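Long-range contact in sulfate transporter sulfate transporter family protein (Wolinella succinogenes, PDB 4DGF), which probably exchanges sulfate or related anions across the membrane as a SulP-family transporter, this chain being its cytoplasmic STAS domain: residues V64-W74 against R95-F105. Residues are numbered along the deposited sequence; the frame is centred on the assembly and turned at random.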
loop_
_atom_site.group_PDB
_atom_site.type_symbol
_atom_site.label_atom_id
_atom_site.label_comp_id
_atom_site.label_asym_id
_atom_site.label_seq_id
_atom_site.Cartn_x
_atom_site.Cartn_y
_atom_site.Cartn_z
ATOM N N VAL A 64 -6.183 10.668 -6.221
ATOM C CA VAL A 64 -6.725 11.611 -5.300
ATOM C C VAL A 64 -7.153 10.741 -4.109
ATOM O O VAL A 64 -7.485 9.534 -4.262
ATOM C CB VAL A 64 -8.007 12.425 -5.867
ATOM C CG1 VAL A 64 -7.569 13.397 -6.951
ATOM C CG2 VAL A 64 -9.074 11.507 -6.366
ATOM N N ILE A 65 -7.089 11.337 -2.948
ATOM C CA ILE A 65 -7.565 10.753 -1.683
ATOM C C ILE A 65 -8.222 11.912 -0.866
ATOM O O ILE A 65 -7.652 13.061 -0.818
ATOM C CB ILE A 65 -6.356 10.117 -0.980
ATOM C CG1 ILE A 65 -6.724 9.446 0.367
ATOM C CG2 ILE A 65 -5.299 11.215 -0.821
ATOM C CD1 ILE A 65 -5.596 8.624 0.836
ATOM N N ASP A 66 -9.387 11.627 -0.220
ATOM C CA ASP A 66 -9.935 12.716 0.581
ATOM C C ASP A 66 -9.668 12.476 2.086
ATOM O O ASP A 66 -8.829 11.600 2.450
ATOM C CB ASP A 66 -11.419 12.753 0.300
ATOM C CG ASP A 66 -12.214 11.653 1.031
ATOM O OD1 ASP A 66 -11.649 10.540 1.260
ATOM O OD2 ASP A 66 -13.467 11.810 1.278
ATOM N N ALA A 67 -10.358 13.220 2.956
ATOM C CA ALA A 67 -10.046 13.077 4.360
ATOM C C ALA A 67 -10.448 11.644 4.896
ATOM O O ALA A 67 -9.808 11.116 5.809
ATOM C CB ALA A 67 -10.762 14.146 5.152
ATOM N N THR A 68 -11.574 11.093 4.398
ATOM C CA THR A 68 -12.021 9.800 4.841
ATOM C C THR A 68 -11.051 8.736 4.376
ATOM O O THR A 68 -10.723 7.797 5.106
ATOM C CB THR A 68 -13.441 9.581 4.242
ATOM O OG1 THR A 68 -14.368 10.500 4.873
ATOM C CG2 THR A 68 -13.992 8.138 4.549
ATOM N N GLY A 69 -10.666 8.783 3.081
ATOM C CA GLY A 69 -9.589 7.915 2.551
ATOM C C GLY A 69 -8.284 8.002 3.394
ATOM O O GLY A 69 -7.658 7.020 3.739
HETATM N N MSE A 70 -7.863 9.252 3.701
HETATM C CA MSE A 70 -6.585 9.396 4.401
HETATM C C MSE A 70 -6.774 8.838 5.825
HETATM O O MSE A 70 -5.872 8.154 6.331
HETATM C CB MSE A 70 -6.335 10.903 4.409
HETATM C CG MSE A 70 -4.928 11.167 5.028
HETATM SE SE MSE A 70 -3.388 10.467 4.037
HETATM C CE MSE A 70 -2.885 9.016 5.206
ATOM N N HIS A 71 -7.964 9.031 6.409
ATOM C CA HIS A 71 -8.120 8.448 7.737
ATOM C C HIS A 71 -8.010 6.920 7.711
ATOM O O HIS A 71 -7.332 6.315 8.532
ATOM C CB HIS A 71 -9.461 8.865 8.325
ATOM C CG HIS A 71 -9.722 8.242 9.666
ATOM N ND1 HIS A 71 -10.567 7.211 9.813
ATOM C CD2 HIS A 71 -9.144 8.496 10.914
ATOM C CE1 HIS A 71 -10.572 6.840 11.181
ATOM N NE2 HIS A 71 -9.697 7.624 11.814
ATOM N N ALA A 72 -8.593 6.303 6.690
ATOM C CA ALA A 72 -8.531 4.851 6.580
ATOM C C ALA A 72 -7.062 4.416 6.353
ATOM O O ALA A 72 -6.622 3.335 6.912
ATOM C CB ALA A 72 -9.383 4.451 5.383
ATOM N N LEU A 73 -6.303 5.177 5.552
ATOM C CA LEU A 73 -4.933 4.800 5.244
ATOM C C LEU A 73 -4.055 4.915 6.524
ATOM O O LEU A 73 -3.262 4.005 6.766
ATOM C CB LEU A 73 -4.446 5.615 4.065
ATOM C CG LEU A 73 -2.984 5.467 3.735
ATOM C CD1 LEU A 73 -2.694 4.028 3.256
ATOM C CD2 LEU A 73 -2.642 6.430 2.562
ATOM N N TRP A 74 -4.298 5.899 7.376
ATOM C CA TRP A 74 -3.561 6.048 8.646
ATOM C C TRP A 74 -3.894 4.874 9.548
ATOM O O TRP A 74 -2.959 4.285 10.215
ATOM C CB TRP A 74 -4.022 7.248 9.509
ATOM C CG TRP A 74 -3.388 8.543 9.129
ATOM C CD1 TRP A 74 -3.983 9.670 8.553
ATOM C CD2 TRP A 74 -2.011 8.924 9.316
ATOM N NE1 TRP A 74 -3.080 10.677 8.417
ATOM C CE2 TRP A 74 -1.894 10.306 8.802
ATOM C CE3 TRP A 74 -0.877 8.298 9.861
ATOM C CZ2 TRP A 74 -0.680 11.032 8.835
ATOM C CZ3 TRP A 74 0.319 9.017 9.855
ATOM C CH2 TRP A 74 0.414 10.357 9.358
ATOM N N ARG A 95 1.203 13.480 -8.111
ATOM C CA ARG A 95 0.104 14.194 -7.487
ATOM C C ARG A 95 -0.331 13.491 -6.204
ATOM O O ARG A 95 -0.472 14.119 -5.140
ATOM C CB ARG A 95 -1.037 14.307 -8.463
ATOM C CG ARG A 95 -2.211 14.884 -7.706
ATOM C CD ARG A 95 -3.384 14.899 -8.620
ATOM N NE ARG A 95 -4.389 15.577 -7.800
ATOM C CZ ARG A 95 -5.514 16.089 -8.256
ATOM N NH1 ARG A 95 -5.820 15.954 -9.545
ATOM N NH2 ARG A 95 -6.357 16.638 -7.382
ATOM N N LEU A 96 -0.427 12.156 -6.254
ATOM C CA LEU A 96 -0.751 11.485 -4.962
ATOM C C LEU A 96 0.279 11.712 -3.857
ATOM O O LEU A 96 -0.070 11.896 -2.651
ATOM C CB LEU A 96 -0.994 9.987 -5.220
ATOM C CG LEU A 96 -1.351 9.231 -3.938
ATOM C CD1 LEU A 96 -2.686 9.722 -3.395
ATOM C CD2 LEU A 96 -1.600 7.778 -4.371
ATOM N N TYR A 97 1.546 11.658 -4.214
ATOM C CA TYR A 97 2.619 11.818 -3.255
ATOM C C TYR A 97 2.448 13.213 -2.583
ATOM O O TYR A 97 2.579 13.320 -1.369
ATOM C CB TYR A 97 3.983 11.757 -4.002
ATOM C CG TYR A 97 5.167 11.927 -3.080
ATOM C CD1 TYR A 97 5.784 10.840 -2.500
ATOM C CD2 TYR A 97 5.630 13.196 -2.807
ATOM C CE1 TYR A 97 6.903 11.020 -1.687
ATOM C CE2 TYR A 97 6.721 13.368 -1.998
ATOM C CZ TYR A 97 7.339 12.260 -1.432
ATOM O OH TYR A 97 8.451 12.418 -0.601
ATOM N N GLY A 98 2.146 14.203 -3.419
ATOM C CA GLY A 98 2.010 15.575 -2.900
ATOM C C GLY A 98 0.891 15.615 -1.839
ATOM O O GLY A 98 1.084 16.258 -0.805
ATOM N N ALA A 99 -0.236 14.919 -2.095
ATOM C CA ALA A 99 -1.383 14.881 -1.154
ATOM C C ALA A 99 -0.884 14.194 0.135
ATOM O O ALA A 99 -1.090 14.684 1.236
ATOM C CB ALA A 99 -2.606 14.198 -1.776
ATOM N N LEU A 100 -0.284 13.005 -0.016
ATOM C CA LEU A 100 0.106 12.232 1.130
ATOM C C LEU A 100 1.180 12.982 1.909
ATOM O O LEU A 100 1.172 12.895 3.118
ATOM C CB LEU A 100 0.756 10.884 0.654
ATOM C CG LEU A 100 -0.237 9.957 -0.005
ATOM C CD1 LEU A 100 0.499 8.701 -0.508
ATOM C CD2 LEU A 100 -1.348 9.523 0.967
ATOM N N ASN A 101 2.062 13.720 1.242
ATOM C CA ASN A 101 3.055 14.524 1.973
ATOM C C ASN A 101 2.424 15.670 2.745
ATOM O O ASN A 101 2.719 15.823 3.985
ATOM C CB ASN A 101 4.109 15.071 1.011
ATOM C CG ASN A 101 5.432 15.367 1.736
ATOM O OD1 ASN A 101 5.853 14.653 2.696
ATOM N ND2 ASN A 101 6.083 16.424 1.308
ATOM N N ARG A 102 1.452 16.367 2.130
ATOM C CA ARG A 102 0.760 17.467 2.866
ATOM C C ARG A 102 -0.043 16.950 4.055
ATOM O O ARG A 102 -0.087 17.572 5.101
ATOM C CB ARG A 102 -0.084 18.191 1.889
ATOM C CG ARG A 102 -0.698 19.553 2.350
ATOM C CD ARG A 102 0.378 20.656 2.627
ATOM N NE ARG A 102 1.164 20.936 1.433
ATOM C CZ ARG A 102 2.341 21.616 1.418
ATOM N NH1 ARG A 102 2.822 22.181 2.536
ATOM N NH2 ARG A 102 2.994 21.770 0.285
ATOM N N PHE A 103 -0.601 15.741 3.937
ATOM C CA PHE A 103 -1.262 15.143 5.065
ATOM C C PHE A 103 -0.287 14.649 6.163
ATOM O O PHE A 103 -0.713 14.329 7.241
ATOM C CB PHE A 103 -2.128 13.915 4.640
ATOM C CG PHE A 103 -3.484 14.274 3.988
ATOM C CD1 PHE A 103 -4.436 14.992 4.684
ATOM C CD2 PHE A 103 -3.802 13.791 2.710
ATOM C CE1 PHE A 103 -5.708 15.231 4.123
ATOM C CE2 PHE A 103 -5.073 14.003 2.172
ATOM C CZ PHE A 103 -6.020 14.780 2.878
ATOM N N GLY A 104 0.988 14.517 5.867
ATOM C CA GLY A 104 1.958 14.064 6.851
ATOM C C GLY A 104 2.271 12.578 6.827
ATOM O O GLY A 104 3.002 12.045 7.691
ATOM N N PHE A 105 1.660 11.895 5.852
ATOM C CA PHE A 105 1.728 10.451 5.845
ATOM C C PHE A 105 3.098 9.954 5.335
ATOM O O PHE A 105 3.588 8.933 5.863
ATOM C CB PHE A 105 0.623 9.842 4.923
ATOM C CG PHE A 105 0.553 8.351 5.036
ATOM C CD1 PHE A 105 0.190 7.839 6.257
ATOM C CD2 PHE A 105 0.796 7.485 3.983
ATOM C CE1 PHE A 105 0.049 6.466 6.427
ATOM C CE2 PHE A 105 0.701 6.077 4.149
ATOM C CZ PHE A 105 0.355 5.600 5.428
HETATM O O HOH W 1 -3.463 13.613 7.979
#
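The 67-74 part of helix 67-83 and the 95-103 part of helix 94-103, both in the STAS domain, approach to 11.7 Å between segment axes and cross at -73°, and selenomethionine Met-70 fills the junction between Phe-103 and Phe-105. Met-70 CG lies over one face of the Phe-103 ring, 3.7 Å from its centroid and 17° off the normal, a CH-pi contact. Bends in the Met-70 chain at chi2 and chi3 then carry SE obliquely past that ring and bring CE to 3.5 Å from Phe-105 CD1. Leu-73 CG sits over a face of Phe-105, and its CD2 reaches Leu-100 CD2 at 3.7 Å, while the edge of the Phe-105 ring meets the face of the six-membered ring of Trp-74 in a T-shaped stack, planes at 89° and centroids 5.1 Å apart. An alanine in place of Phe-105 would probably open a gap between Leu-73 and Trp-74 and let the Met-70 methyl group turn more freely. Nearer the start of helix 67-83, Ile-65 CG2 touches both Leu-96 CD1 and Ala-99 CB. Asp-66 caps this helix through a near-linear Gly-69 N to Asp-66 OD1 bond of 2.7 Å. Gly-104, with positive phi, ends the other helix in a Schellman motif and turns the chain into helix 105-109. At that turn a water accepts from Trp-74 NE1 at 3.0 Å and donates to Phe-103 O at 2.9 Å.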